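Local coordinates for protein uronate isomerase (Caulobacter crescentus, PDB 2Q01) that isomerises D-glucuronate to D-fructuronate and D-galacturonate to D-tagaturonate in the pentose and glucuronate interconversion pathway, at residues B[212-217]-B[223-228]; B[230-235]-B[296-301]; B[121-124]-B[128-131]; B[105-110]-B[131-136]. All coordinates share one frame; numbering follows the deposited sequence.

Interaction 1 of 4, residues B[212-217]-B[223-228]; sequences RAFERF and QDVYSW
Phe217 holds CG anti to its backbone N (chi1 -179°), which turns its ring toward Val225, while Tyr226 places CG anti to its carbonyl carbon (chi1 -51°) and reaches back over helix 210-221. Val225 lies between the two phenylalanines of the helix and divides its methyls between them. Val225 CG2 sits over one face of the Phe217 ring, 3.5 Å from Phe217 CD1. Val225 CG1 comes to the edge of the Phe214 ring, near its plane, with Phe214 CD2 at a tight 3.3 Å. The same CG1 lies over the centre of the Tyr226 ring, within its own segment. Tyr226 and Phe214 have planes tilted by 21° but are slid so far apart that their rings barely overlap; the touch is Tyr226 CE1 against Phe214 CB at 3.9 Å. Tyr226 OH ends over the helix backbone, 3.6 Å from Glu215 CA. Asp224 to Ser227 form a type I turn, the bend that leads into helix 228-244, and Phe217 also packs on Ala234 and His235 of that helix. Between the two segments the join rests on apolar and aromatic packing, which probably positions the turn on helix 210-221, while Ser230 OG also holds it from helix 228-244.

Interaction 2 of 4, residues B[230-235]-B[296-301]; sequences SYLEAH and AKMSLD
Met298 carries segment 296-301 onto Leu232 and His235 of the other helix. Ahead of it in sequence, Ala296 and Lys297 pack instead against helix 343-349. At Met298 the chain is extended beyond CG, and CG stands anti to the carbonyl carbon (chi1 -79°), which carries the thioether across to helix 228-244, between backbones whose closest CA atoms, those of His235 and Met298, are 8.8 Å apart. Its methyl rests against residues about one turn apart on the helix: Met298 CE is 3.6 Å from the carbonyl oxygen Leu232 O, 3.8 Å from His235 CB and 3.9 Å from Leu232 CD2. The sulfur follows behind, SD of Met298 lying 4.0 Å from His235 CB. In this TIM-barrel-clan enzyme, helices 228-244 and 281-302 lead into strands 249-252 and 305-308, neighbours in one parallel sheet, and Met298 bridges the two helices. The His235 ring heads away from the methionine: its NE2 donates to Tyr231 OH (3.1 Å, 168°, in the ring plane), and its ND1 bonds to Tyr197 OH. After Met298, Ser299 turns to Arg239 and to the backbone carbonyls of Met295 and Leu304, and Leu300 packs on Leu349.

Interaction 3 of 4, residues B[121-124]-B[128-131]; sequences HVFS and GFTE
Phe123 and Phe129 meet through the backbone oxygen of the first and the ring edge of the second. Phe129 turns CG anti to its carbonyl carbon (chi1 -81°), which brings its ring beside the helix end, with Phe123 O at the ring edge, in plane, 3.4 Å from Phe129 CD1. That oxygen also accepts the backbone N-H of Phe129 in a short, nearly straight bond (2.8 Å, N-H...O 166°), the donor being tilted 27° out of the carbonyl plane. One carbonyl thus faces both the amide and the ring of the same residue, which probably restricts the rotation of Phe129. The side chains themselves touch lightly: Phe129 CD1 lies 4.2 Å from Phe123 CB and approaches the Phe123 ring obliquely. Both rings then converge on Tyr141 of helix 138-149, which stacks with Phe129 and meets Phe123 edge-to-face. Gly128 packs on Ser124: Gly128 CA lies 3.4 Å from Ser124 O in a CA-H...O contact, while Ser124 OG turns back to Asn120 O. The helix widens to a pi-type turn at 122-124, and Gly128, with positive phi, is the first residue to leave helical geometry. Together these features mark a glycine-terminated helix C-terminus, where helix 114-126 gives way to the loop toward helix 138-149.

Interaction 4 of 4, residues B[105-110]-B[131-136]; sequences SHFYLF and EFLEAS
This is a mostly apolar packing of loop on loop: the link between helices 96-105 and 114-126 meets the link between helices 114-126 and 138-149. Phe107 is its hub and is covered by both Phe132 and Leu133. The Phe107 ring is sent across the gap by a first torsion that sets CG anti to the backbone N (chi1 -173°), and Phe132 turns its ring to meet it in the same sense. The two side chains cross at about a right angle, yet the ring planes differ by just 36°, with centroids 5.6 Å apart. This oblique meeting is closest between Phe107 CE2 and Phe132 CE2, at 3.6 Å. Leu133 works on the neighbouring ring atom: its CB stands 3.6 Å from Phe107 CD2, while its CD1 reaches over one face of the Phe107 ring, 4.2 Å above the plane and offset toward the rim. At the outer end of the contact, Ser105 OG rests 3.5 Å from the methyl Ala135 CB; the hydroxyl finds its polar partner in Arg101 O, a turn back along helix 96-105. Residues 107-110 form a short 3-10 segment, which carries Phe107. Tyr108 meets Tyr410 of the second subunit edge-to-face (T-shaped), so this corner also borders the subunit interface. Within the chain, Phe107 and Phe132 both touch Asn120 of helix 114-126, and Leu133 packs on Trp100, Phe103 and Ala104 of helix 96-105, wedging the second loop against both helices.

In the fold
Following the chain from the N terminus, interaction 4 opens at 105-110. Helix 114-126 then carries interaction 3, which closes a tight loop at its own C-terminal end; interaction 3 lies within the span of interaction 4 and ends on the same stretch, with Glu131 common to both. The two touch where Phe123 packs on Leu133 and Phe107, binding helices 96-105 and 114-126 to the start of the path toward helix 138-149. Farther on, interaction 1 closes the short connection between helices 210-221 and 228-244. Interaction 2 follows in series, joining helix 228-244 to helix 281-302 across sixty residues. Interactions 1 and 2 touch; this pair lies across the chain's centre from interactions 3 and 4.

Interaction 1 of 4, residues B[212-217]-B[223-228]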
loop_
_atom_site.group_PDB
_atom_site.type_symbol
_atom_site.label_atom_id
_atom_site.label_comp_id
_atom_site.label_asym_id
_atom_site.label_seq_id
_atom_site.Cartn_x
_atom_site.Cartn_y
_atom_site.Cartn_z
ATOM N N ARG B 212 21.509 -28.209 -18.686
ATOM C CA ARG B 212 21.114 -28.453 -20.070
ATOM C C ARG B 212 21.081 -27.152 -20.871
ATOM O O ARG B 212 21.422 -27.146 -22.051
ATOM C CB ARG B 212 19.766 -29.170 -20.149
ATOM C CG ARG B 212 19.521 -29.880 -21.478
ATOM C CD ARG B 212 18.541 -31.042 -21.338
ATOM N NE ARG B 212 19.053 -32.108 -20.471
ATOM C CZ ARG B 212 18.543 -33.336 -20.396
ATOM N NH1 ARG B 212 19.082 -34.224 -19.571
ATOM N NH2 ARG B 212 17.502 -33.685 -21.141
ATOM N N ALA B 213 20.684 -26.059 -20.219
ATOM C CA ALA B 213 20.664 -24.738 -20.839
ATOM C C ALA B 213 22.062 -24.273 -21.242
ATOM O O ALA B 213 22.243 -23.760 -22.340
ATOM C CB ALA B 213 20.016 -23.721 -19.920
ATOM N N PHE B 214 23.036 -24.466 -20.351
ATOM C CA PHE B 214 24.442 -24.146 -20.616
ATOM C C PHE B 214 25.019 -24.978 -21.754
ATOM O O PHE B 214 25.873 -24.506 -22.509
ATOM C CB PHE B 214 25.288 -24.390 -19.365
ATOM C CG PHE B 214 25.538 -23.166 -18.545
ATOM C CD1 PHE B 214 24.663 -22.795 -17.531
ATOM C CD2 PHE B 214 26.666 -22.394 -18.765
ATOM C CE1 PHE B 214 24.908 -21.664 -16.764
ATOM C CE2 PHE B 214 26.919 -21.264 -18.016
ATOM C CZ PHE B 214 26.042 -20.896 -17.009
ATOM N N GLU B 215 24.550 -26.218 -21.854
ATOM C CA GLU B 215 25.030 -27.172 -22.844
ATOM C C GLU B 215 24.638 -26.735 -24.249
ATOM O O GLU B 215 25.494 -26.653 -25.133
ATOM C CB GLU B 215 24.484 -28.569 -22.534
ATOM C CG GLU B 215 25.406 -29.712 -22.938
ATOM C CD GLU B 215 24.935 -31.070 -22.424
ATOM O OE1 GLU B 215 25.799 -31.928 -22.144
ATOM O OE2 GLU B 215 23.708 -31.284 -22.299
ATOM N N ARG B 216 23.355 -26.428 -24.447
ATOM C CA ARG B 216 22.878 -25.967 -25.753
ATOM C C ARG B 216 23.169 -24.489 -26.038
ATOM O O ARG B 216 23.112 -24.065 -27.189
ATOM C CB ARG B 216 21.409 -26.348 -26.014
ATOM C CG ARG B 216 20.425 -26.008 -24.923
ATOM C CD ARG B 216 19.160 -26.850 -25.052
ATOM N NE ARG B 216 18.311 -26.423 -26.165
ATOM C CZ ARG B 216 17.084 -25.917 -26.036
ATOM N NH1 ARG B 216 16.533 -25.777 -24.836
ATOM N NH2 ARG B 216 16.399 -25.559 -27.115
ATOM N N PHE B 217 23.505 -23.727 -24.997
ATOM C CA PHE B 217 24.044 -22.362 -25.134
ATOM C C PHE B 217 25.412 -22.401 -25.835
ATOM O O PHE B 217 25.724 -21.524 -26.640
ATOM C CB PHE B 217 24.121 -21.708 -23.742
ATOM C CG PHE B 217 24.640 -20.280 -23.714
ATOM C CD1 PHE B 217 25.366 -19.837 -22.615
ATOM C CD2 PHE B 217 24.371 -19.371 -24.734
ATOM C CE1 PHE B 217 25.845 -18.533 -22.548
ATOM C CE2 PHE B 217 24.856 -18.067 -24.678
ATOM C CZ PHE B 217 25.585 -17.648 -23.579
ATOM N N GLN B 223 30.916 -21.381 -28.575
ATOM C CA GLN B 223 31.895 -20.838 -27.632
ATOM C C GLN B 223 32.133 -21.748 -26.432
ATOM O O GLN B 223 31.279 -22.569 -26.086
ATOM C CB GLN B 223 31.433 -19.469 -27.127
ATOM C CG GLN B 223 31.408 -18.378 -28.182
ATOM C CD GLN B 223 32.793 -17.922 -28.594
ATOM O OE1 GLN B 223 33.624 -17.559 -27.755
ATOM N NE2 GLN B 223 33.047 -17.928 -29.897
ATOM N N ASP B 224 33.302 -21.593 -25.804
ATOM C CA ASP B 224 33.586 -22.233 -24.522
ATOM C C ASP B 224 32.818 -21.475 -23.446
ATOM O O ASP B 224 33.252 -20.442 -22.939
ATOM C CB ASP B 224 35.091 -22.280 -24.219
ATOM C CG ASP B 224 35.416 -23.068 -22.945
ATOM O OD1 ASP B 224 34.591 -23.903 -22.510
ATOM O OD2 ASP B 224 36.510 -22.854 -22.379
ATOM N N VAL B 225 31.666 -22.029 -23.110
ATOM C CA VAL B 225 30.666 -21.378 -22.285
ATOM C C VAL B 225 30.948 -21.514 -20.778
ATOM O O VAL B 225 30.460 -20.725 -19.958
ATOM C CB VAL B 225 29.267 -21.881 -22.741
ATOM C CG1 VAL B 225 28.419 -22.384 -21.611
ATOM C CG2 VAL B 225 28.583 -20.819 -23.537
ATOM N N TYR B 226 31.787 -22.488 -20.437
ATOM C CA TYR B 226 32.180 -22.746 -19.054
ATOM C C TYR B 226 33.491 -22.033 -18.685
ATOM O O TYR B 226 34.172 -22.420 -17.739
ATOM C CB TYR B 226 32.285 -24.254 -18.799
ATOM C CG TYR B 226 31.060 -25.048 -19.224
ATOM C CD1 TYR B 226 29.936 -25.130 -18.405
ATOM C CD2 TYR B 226 31.034 -25.725 -20.446
ATOM C CE1 TYR B 226 28.814 -25.863 -18.792
ATOM C CE2 TYR B 226 29.919 -26.453 -20.845
ATOM C CZ TYR B 226 28.814 -26.520 -20.013
ATOM O OH TYR B 226 27.714 -27.247 -20.409
ATOM N N SER B 227 33.827 -20.992 -19.441
ATOM C CA SER B 227 34.977 -20.126 -19.159
ATOM C C SER B 227 34.545 -18.676 -19.382
ATOM O O SER B 227 33.856 -18.376 -20.358
ATOM C CB SER B 227 36.167 -20.495 -20.048
ATOM O OG SER B 227 37.111 -19.445 -20.117
ATOM N N TRP B 228 34.966 -17.793 -18.480
ATOM C CA TRP B 228 34.356 -16.464 -18.297
ATOM C C TRP B 228 34.295 -15.526 -19.503
ATOM O O TRP B 228 33.205 -15.127 -19.916
ATOM C CB TRP B 228 34.977 -15.754 -17.091
ATOM C CG TRP B 228 34.471 -14.356 -16.835
ATOM C CD1 TRP B 228 35.215 -13.209 -16.831
ATOM C CD2 TRP B 228 33.123 -13.959 -16.532
ATOM N NE1 TRP B 228 34.418 -12.126 -16.542
ATOM C CE2 TRP B 228 33.131 -12.558 -16.354
ATOM C CE3 TRP B 228 31.910 -14.651 -16.394
ATOM C CZ2 TRP B 228 31.972 -11.835 -16.044
ATOM C CZ3 TRP B 228 30.762 -13.932 -16.090
ATOM C CH2 TRP B 228 30.803 -12.537 -15.914
#

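Interaction 2 of 4, residues B[230-235]-B[296-301]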
loop_
_atom_site.group_PDB
_atom_site.type_symbol
_atom_site.label_atom_id
_atom_site.label_comp_id
_atom_site.label_asym_id
_atom_site.label_seq_id
_atom_site.Cartn_x
_atom_site.Cartn_y
_atom_site.Cartn_z
ATOM N N SER B 230 34.746 -16.020 -22.604
ATOM C CA SER B 230 34.037 -16.592 -23.747
ATOM C C SER B 230 32.577 -16.950 -23.442
ATOM O O SER B 230 31.814 -17.277 -24.352
ATOM C CB SER B 230 34.802 -17.785 -24.329
ATOM O OG SER B 230 35.026 -18.783 -23.357
ATOM N N TYR B 231 32.202 -16.898 -22.165
ATOM C CA TYR B 231 30.799 -16.969 -21.755
ATOM C C TYR B 231 30.164 -15.621 -22.083
ATOM O O TYR B 231 29.026 -15.546 -22.558
ATOM C CB TYR B 231 30.699 -17.281 -20.258
ATOM C CG TYR B 231 29.342 -17.047 -19.622
ATOM C CD1 TYR B 231 28.341 -18.022 -19.683
ATOM C CD2 TYR B 231 29.072 -15.865 -18.927
ATOM C CE1 TYR B 231 27.105 -17.815 -19.089
ATOM C CE2 TYR B 231 27.835 -15.646 -18.336
ATOM C CZ TYR B 231 26.860 -16.625 -18.417
ATOM O OH TYR B 231 25.639 -16.411 -17.829
ATOM N N LEU B 232 30.926 -14.562 -21.831
ATOM C CA LEU B 232 30.527 -13.208 -22.176
ATOM C C LEU B 232 30.480 -12.984 -23.684
ATOM O O LEU B 232 29.577 -12.303 -24.176
ATOM C CB LEU B 232 31.451 -12.189 -21.508
ATOM C CG LEU B 232 31.345 -12.042 -19.990
ATOM C CD1 LEU B 232 32.184 -10.868 -19.533
ATOM C CD2 LEU B 232 29.894 -11.872 -19.557
ATOM N N GLU B 233 31.440 -13.561 -24.411
ATOM C CA GLU B 233 31.413 -13.547 -25.879
ATOM C C GLU B 233 30.219 -14.294 -26.453
ATOM O O GLU B 233 29.664 -13.885 -27.467
ATOM C CB GLU B 233 32.700 -14.112 -26.482
ATOM C CG GLU B 233 33.633 -13.046 -27.045
ATOM C CD GLU B 233 32.981 -12.196 -28.128
ATOM O OE1 GLU B 233 32.426 -12.773 -29.090
ATOM O OE2 GLU B 233 33.026 -10.950 -28.018
ATOM N N ALA B 234 29.833 -15.381 -25.792
ATOM C CA ALA B 234 28.668 -16.162 -26.184
ATOM C C ALA B 234 27.368 -15.383 -26.005
ATOM O O ALA B 234 26.430 -15.570 -26.771
ATOM C CB ALA B 234 28.622 -17.456 -25.406
ATOM N N HIS B 235 27.320 -14.515 -24.995
ATOM C CA HIS B 235 26.170 -13.642 -24.774
ATOM C C HIS B 235 26.085 -12.534 -25.815
ATOM O O HIS B 235 24.991 -12.179 -26.254
ATOM C CB HIS B 235 26.225 -13.016 -23.388
ATOM C CG HIS B 235 25.581 -13.839 -22.319
ATOM N ND1 HIS B 235 24.228 -14.098 -22.294
ATOM C CD2 HIS B 235 26.096 -14.423 -21.213
ATOM C CE1 HIS B 235 23.939 -14.826 -21.231
ATOM N NE2 HIS B 235 25.054 -15.035 -20.557
ATOM N N ALA B 296 23.898 -4.729 -19.038
ATOM C CA ALA B 296 23.758 -3.292 -19.232
ATOM C C ALA B 296 24.989 -2.710 -19.909
ATOM O O ALA B 296 24.878 -1.771 -20.691
ATOM C CB ALA B 296 23.530 -2.615 -17.913
ATOM N N LYS B 297 26.154 -3.274 -19.594
ATOM C CA LYS B 297 27.417 -2.930 -20.247
ATOM C C LYS B 297 27.455 -3.366 -21.718
ATOM O O LYS B 297 28.120 -2.734 -22.541
ATOM C CB LYS B 297 28.593 -3.558 -19.490
ATOM C CG LYS B 297 28.941 -2.850 -18.186
ATOM C CD LYS B 297 30.312 -3.249 -17.666
ATOM C CE LYS B 297 30.231 -4.396 -16.687
ATOM N NZ LYS B 297 31.574 -4.759 -16.160
ATOM N N MET B 298 26.756 -4.458 -22.036
ATOM C CA MET B 298 26.605 -4.911 -23.415
ATOM C C MET B 298 25.612 -4.028 -24.155
ATOM O O MET B 298 25.794 -3.745 -25.339
ATOM C CB MET B 298 26.137 -6.367 -23.468
ATOM C CG MET B 298 27.227 -7.397 -23.222
ATOM S SD MET B 298 26.556 -9.067 -23.108
ATOM C CE MET B 298 27.856 -9.860 -22.167
ATOM N N SER B 299 24.573 -3.591 -23.443
ATOM C CA SER B 299 23.535 -2.703 -23.981
ATOM C C SER B 299 24.076 -1.336 -24.377
ATOM O O SER B 299 23.527 -0.674 -25.259
ATOM C CB SER B 299 22.412 -2.530 -22.966
ATOM O OG SER B 299 21.557 -3.656 -22.967
ATOM N N LEU B 300 25.155 -0.923 -23.714
ATOM C CA LEU B 300 25.900 0.277 -24.077
ATOM C C LEU B 300 26.448 0.193 -25.499
ATOM O O LEU B 300 26.586 1.216 -26.175
ATOM C CB LEU B 300 27.061 0.462 -23.113
ATOM C CG LEU B 300 27.018 1.492 -21.989
ATOM C CD1 LEU B 300 25.721 1.483 -21.199
ATOM C CD2 LEU B 300 28.204 1.223 -21.095
ATOM N N ASP B 301 26.751 -1.030 -25.940
ATOM C CA ASP B 301 27.274 -1.278 -27.282
ATOM C C ASP B 301 26.200 -1.626 -28.316
ATOM O O ASP B 301 26.202 -1.057 -29.409
ATOM C CB ASP B 301 28.356 -2.365 -27.252
ATOM C CG ASP B 301 29.624 -1.910 -26.539
ATOM O OD1 ASP B 301 30.178 -2.704 -25.747
ATOM O OD2 ASP B 301 30.069 -0.764 -26.765
#

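Interaction 3 of 4, residues B[121-124]-B[128-131]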
loop_
_atom_site.group_PDB
_atom_site.type_symbol
_atom_site.label_atom_id
_atom_site.label_comp_id
_atom_site.label_asym_id
_atom_site.label_seq_id
_atom_site.Cartn_x
_atom_site.Cartn_y
_atom_site.Cartn_z
ATOM N N HIS B 121 -14.847 -10.401 -23.780
ATOM C CA HIS B 121 -14.401 -9.678 -24.969
ATOM C C HIS B 121 -14.141 -10.674 -26.098
ATOM O O HIS B 121 -14.590 -10.463 -27.220
ATOM C CB HIS B 121 -13.149 -8.849 -24.654
ATOM C CG HIS B 121 -12.667 -7.986 -25.786
ATOM N ND1 HIS B 121 -12.595 -6.612 -25.690
ATOM C CD2 HIS B 121 -12.191 -8.299 -27.016
ATOM C CE1 HIS B 121 -12.123 -6.115 -26.820
ATOM N NE2 HIS B 121 -11.873 -7.117 -27.643
ATOM N N VAL B 122 -13.438 -11.762 -25.795
ATOM C CA VAL B 122 -13.137 -12.802 -26.787
ATOM C C VAL B 122 -14.422 -13.467 -27.301
ATOM O O VAL B 122 -14.591 -13.654 -28.506
ATOM C CB VAL B 122 -12.151 -13.867 -26.224
ATOM C CG1 VAL B 122 -11.909 -14.983 -27.229
ATOM C CG2 VAL B 122 -10.829 -13.222 -25.862
ATOM N N PHE B 123 -15.333 -13.784 -26.384
ATOM C CA PHE B 123 -16.586 -14.450 -26.728
ATOM C C PHE B 123 -17.486 -13.583 -27.595
ATOM O O PHE B 123 -18.043 -14.066 -28.574
ATOM C CB PHE B 123 -17.352 -14.878 -25.472
ATOM C CG PHE B 123 -16.683 -15.966 -24.676
ATOM C CD1 PHE B 123 -16.922 -16.078 -23.312
ATOM C CD2 PHE B 123 -15.824 -16.878 -25.280
ATOM C CE1 PHE B 123 -16.316 -17.083 -22.559
ATOM C CE2 PHE B 123 -15.213 -17.880 -24.536
ATOM C CZ PHE B 123 -15.461 -17.983 -23.175
ATOM N N SER B 124 -17.608 -12.304 -27.243
ATOM C CA SER B 124 -18.531 -11.396 -27.924
ATOM C C SER B 124 -17.951 -10.696 -29.151
ATOM O O SER B 124 -18.670 -10.481 -30.127
ATOM C CB SER B 124 -19.091 -10.357 -26.954
ATOM O OG SER B 124 -18.078 -9.467 -26.529
ATOM N N GLY B 128 -18.387 -13.689 -31.582
ATOM C CA GLY B 128 -19.743 -13.204 -31.808
ATOM C C GLY B 128 -20.813 -14.015 -31.100
ATOM O O GLY B 128 -21.901 -14.208 -31.641
ATOM N N PHE B 129 -20.502 -14.495 -29.898
ATOM C CA PHE B 129 -21.489 -15.160 -29.045
ATOM C C PHE B 129 -22.498 -14.159 -28.503
ATOM O O PHE B 129 -22.176 -12.984 -28.313
ATOM C CB PHE B 129 -20.815 -15.891 -27.881
ATOM C CG PHE B 129 -20.260 -17.234 -28.249
ATOM C CD1 PHE B 129 -18.906 -17.396 -28.489
ATOM C CD2 PHE B 129 -21.093 -18.341 -28.352
ATOM C CE1 PHE B 129 -18.383 -18.637 -28.832
ATOM C CE2 PHE B 129 -20.580 -19.588 -28.696
ATOM C CZ PHE B 129 -19.219 -19.732 -28.937
ATOM N N THR B 130 -23.716 -14.631 -28.253
ATOM C CA THR B 130 -24.793 -13.759 -27.802
ATOM C C THR B 130 -25.355 -14.168 -26.437
ATOM O O THR B 130 -26.064 -13.392 -25.794
ATOM C CB THR B 130 -25.915 -13.629 -28.870
ATOM O OG1 THR B 130 -26.920 -12.726 -28.398
ATOM C CG2 THR B 130 -26.556 -14.982 -29.186
ATOM N N GLU B 131 -25.024 -15.380 -26.000
ATOM C CA GLU B 131 -25.439 -15.870 -24.683
ATOM C C GLU B 131 -24.234 -16.039 -23.758
ATOM O O GLU B 131 -23.128 -16.318 -24.217
ATOM C CB GLU B 131 -26.193 -17.195 -24.817
ATOM C CG GLU B 131 -27.503 -17.104 -25.592
ATOM C CD GLU B 131 -27.848 -18.393 -26.323
ATOM O OE1 GLU B 131 -27.452 -19.485 -25.854
ATOM O OE2 GLU B 131 -28.519 -18.314 -27.373
#

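Interaction 4 of 4, residues B[105-110]-B[131-136]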
loop_
_atom_site.group_PDB
_atom_site.type_symbol
_atom_site.label_atom_id
_atom_site.label_comp_id
_atom_site.label_asym_id
_atom_site.label_seq_id
_atom_site.Cartn_x
_atom_site.Cartn_y
_atom_site.Cartn_z
ATOM N N SER B 105 -18.947 -24.839 -16.087
ATOM C CA SER B 105 -19.688 -25.021 -14.828
ATOM C C SER B 105 -19.070 -24.272 -13.648
ATOM O O SER B 105 -19.693 -24.146 -12.591
ATOM C CB SER B 105 -19.800 -26.504 -14.483
ATOM O OG SER B 105 -20.440 -27.217 -15.525
ATOM N N HIS B 106 -17.847 -23.784 -13.840
ATOM C CA HIS B 106 -17.121 -23.041 -12.819
ATOM C C HIS B 106 -16.740 -21.631 -13.280
ATOM O O HIS B 106 -15.925 -20.967 -12.642
ATOM C CB HIS B 106 -15.873 -23.817 -12.394
ATOM C CG HIS B 106 -16.171 -25.027 -11.569
ATOM N ND1 HIS B 106 -16.070 -26.309 -12.064
ATOM C CD2 HIS B 106 -16.573 -25.150 -10.282
ATOM C CE1 HIS B 106 -16.391 -27.171 -11.116
ATOM N NE2 HIS B 106 -16.702 -26.494 -10.025
ATOM N N PHE B 107 -17.344 -21.178 -14.377
ATOM C CA PHE B 107 -17.059 -19.857 -14.944
ATOM C C PHE B 107 -17.506 -18.711 -14.026
ATOM O O PHE B 107 -16.951 -17.618 -14.089
ATOM C CB PHE B 107 -17.665 -19.740 -16.352
ATOM C CG PHE B 107 -17.292 -18.477 -17.087
ATOM C CD1 PHE B 107 -15.961 -18.070 -17.182
ATOM C CD2 PHE B 107 -18.277 -17.699 -17.696
ATOM C CE1 PHE B 107 -15.616 -16.898 -17.859
ATOM C CE2 PHE B 107 -17.942 -16.531 -18.381
ATOM C CZ PHE B 107 -16.608 -16.131 -18.463
ATOM N N TYR B 108 -18.483 -18.986 -13.155
ATOM C CA TYR B 108 -18.957 -18.037 -12.129
ATOM C C TYR B 108 -17.860 -17.571 -11.153
ATOM O O TYR B 108 -17.956 -16.496 -10.565
ATOM C CB TYR B 108 -20.139 -18.642 -11.350
ATOM C CG TYR B 108 -19.764 -19.763 -10.400
ATOM C CD1 TYR B 108 -19.598 -21.067 -10.863
ATOM C CD2 TYR B 108 -19.576 -19.523 -9.037
ATOM C CE1 TYR B 108 -19.251 -22.096 -10.003
ATOM C CE2 TYR B 108 -19.230 -20.551 -8.167
ATOM C CZ TYR B 108 -19.064 -21.834 -8.661
ATOM O OH TYR B 108 -18.720 -22.868 -7.824
ATOM N N LEU B 109 -16.821 -18.386 -10.995
ATOM C CA LEU B 109 -15.724 -18.060 -10.090
ATOM C C LEU B 109 -15.048 -16.748 -10.478
ATOM O O LEU B 109 -14.544 -16.020 -9.624
ATOM C CB LEU B 109 -14.696 -19.193 -10.064
ATOM C CG LEU B 109 -14.780 -20.158 -8.881
ATOM C CD1 LEU B 109 -16.194 -20.197 -8.318
ATOM C CD2 LEU B 109 -14.323 -21.550 -9.289
ATOM N N PHE B 110 -15.044 -16.454 -11.774
ATOM C CA PHE B 110 -14.328 -15.299 -12.312
ATOM C C PHE B 110 -15.074 -13.959 -12.213
ATOM O O PHE B 110 -14.627 -12.958 -12.767
ATOM C CB PHE B 110 -13.887 -15.591 -13.747
ATOM C CG PHE B 110 -12.978 -16.784 -13.862
ATOM C CD1 PHE B 110 -13.484 -18.034 -14.208
ATOM C CD2 PHE B 110 -11.616 -16.661 -13.610
ATOM C CE1 PHE B 110 -12.646 -19.141 -14.308
ATOM C CE2 PHE B 110 -10.769 -17.761 -13.709
ATOM C CZ PHE B 110 -11.283 -19.002 -14.058
ATOM N N GLU B 131 -25.024 -15.380 -26.000
ATOM C CA GLU B 131 -25.439 -15.870 -24.683
ATOM C C GLU B 131 -24.234 -16.039 -23.758
ATOM O O GLU B 131 -23.128 -16.318 -24.217
ATOM C CB GLU B 131 -26.193 -17.195 -24.817
ATOM C CG GLU B 131 -27.503 -17.104 -25.592
ATOM C CD GLU B 131 -27.848 -18.393 -26.323
ATOM O OE1 GLU B 131 -27.452 -19.485 -25.854
ATOM O OE2 GLU B 131 -28.519 -18.314 -27.373
ATOM N N PHE B 132 -24.464 -15.864 -22.459
ATOM C CA PHE B 132 -23.421 -15.976 -21.444
ATOM C C PHE B 132 -23.102 -17.441 -21.176
ATOM O O PHE B 132 -24.006 -18.284 -21.146
ATOM C CB PHE B 132 -23.881 -15.305 -20.150
ATOM C CG PHE B 132 -22.760 -14.870 -19.250
ATOM C CD1 PHE B 132 -22.213 -13.597 -19.367
ATOM C CD2 PHE B 132 -22.264 -15.723 -18.265
ATOM C CE1 PHE B 132 -21.178 -13.184 -18.532
ATOM C CE2 PHE B 132 -21.228 -15.321 -17.426
ATOM C CZ PHE B 132 -20.685 -14.049 -17.560
ATOM N N LEU B 133 -21.818 -17.723 -20.977
ATOM C CA LEU B 133 -21.342 -19.073 -20.716
ATOM C C LEU B 133 -21.910 -19.624 -19.415
ATOM O O LEU B 133 -21.799 -19.003 -18.358
ATOM C CB LEU B 133 -19.814 -19.105 -20.679
ATOM C CG LEU B 133 -19.142 -20.272 -21.406
ATOM C CD1 LEU B 133 -17.740 -20.508 -20.864
ATOM C CD2 LEU B 133 -19.984 -21.533 -21.292
ATOM N N GLU B 134 -22.520 -20.798 -19.510
ATOM C CA GLU B 134 -23.014 -21.527 -18.345
ATOM C C GLU B 134 -22.779 -23.024 -18.529
ATOM O O GLU B 134 -22.167 -23.442 -19.515
ATOM C CB GLU B 134 -24.506 -21.250 -18.139
ATOM C CG GLU B 134 -24.812 -19.909 -17.477
ATOM C CD GLU B 134 -26.278 -19.515 -17.568
ATOM O OE1 GLU B 134 -26.602 -18.362 -17.208
ATOM O OE2 GLU B 134 -27.104 -20.350 -18.001
ATOM N N ALA B 135 -23.262 -23.823 -17.579
ATOM C CA ALA B 135 -23.197 -25.282 -17.676
ATOM C C ALA B 135 -24.054 -25.830 -18.824
ATOM O O ALA B 135 -23.620 -26.716 -19.562
ATOM C CB ALA B 135 -23.601 -25.920 -16.354
ATOM N N SER B 136 -25.257 -25.279 -18.980
ATOM C CA SER B 136 -26.192 -25.690 -20.037
ATOM C C SER B 136 -25.830 -25.136 -21.423
ATOM O O SER B 136 -26.375 -25.571 -22.440
ATOM C CB SER B 136 -27.615 -25.269 -19.665
ATOM O OG SER B 136 -27.671 -23.875 -19.422
#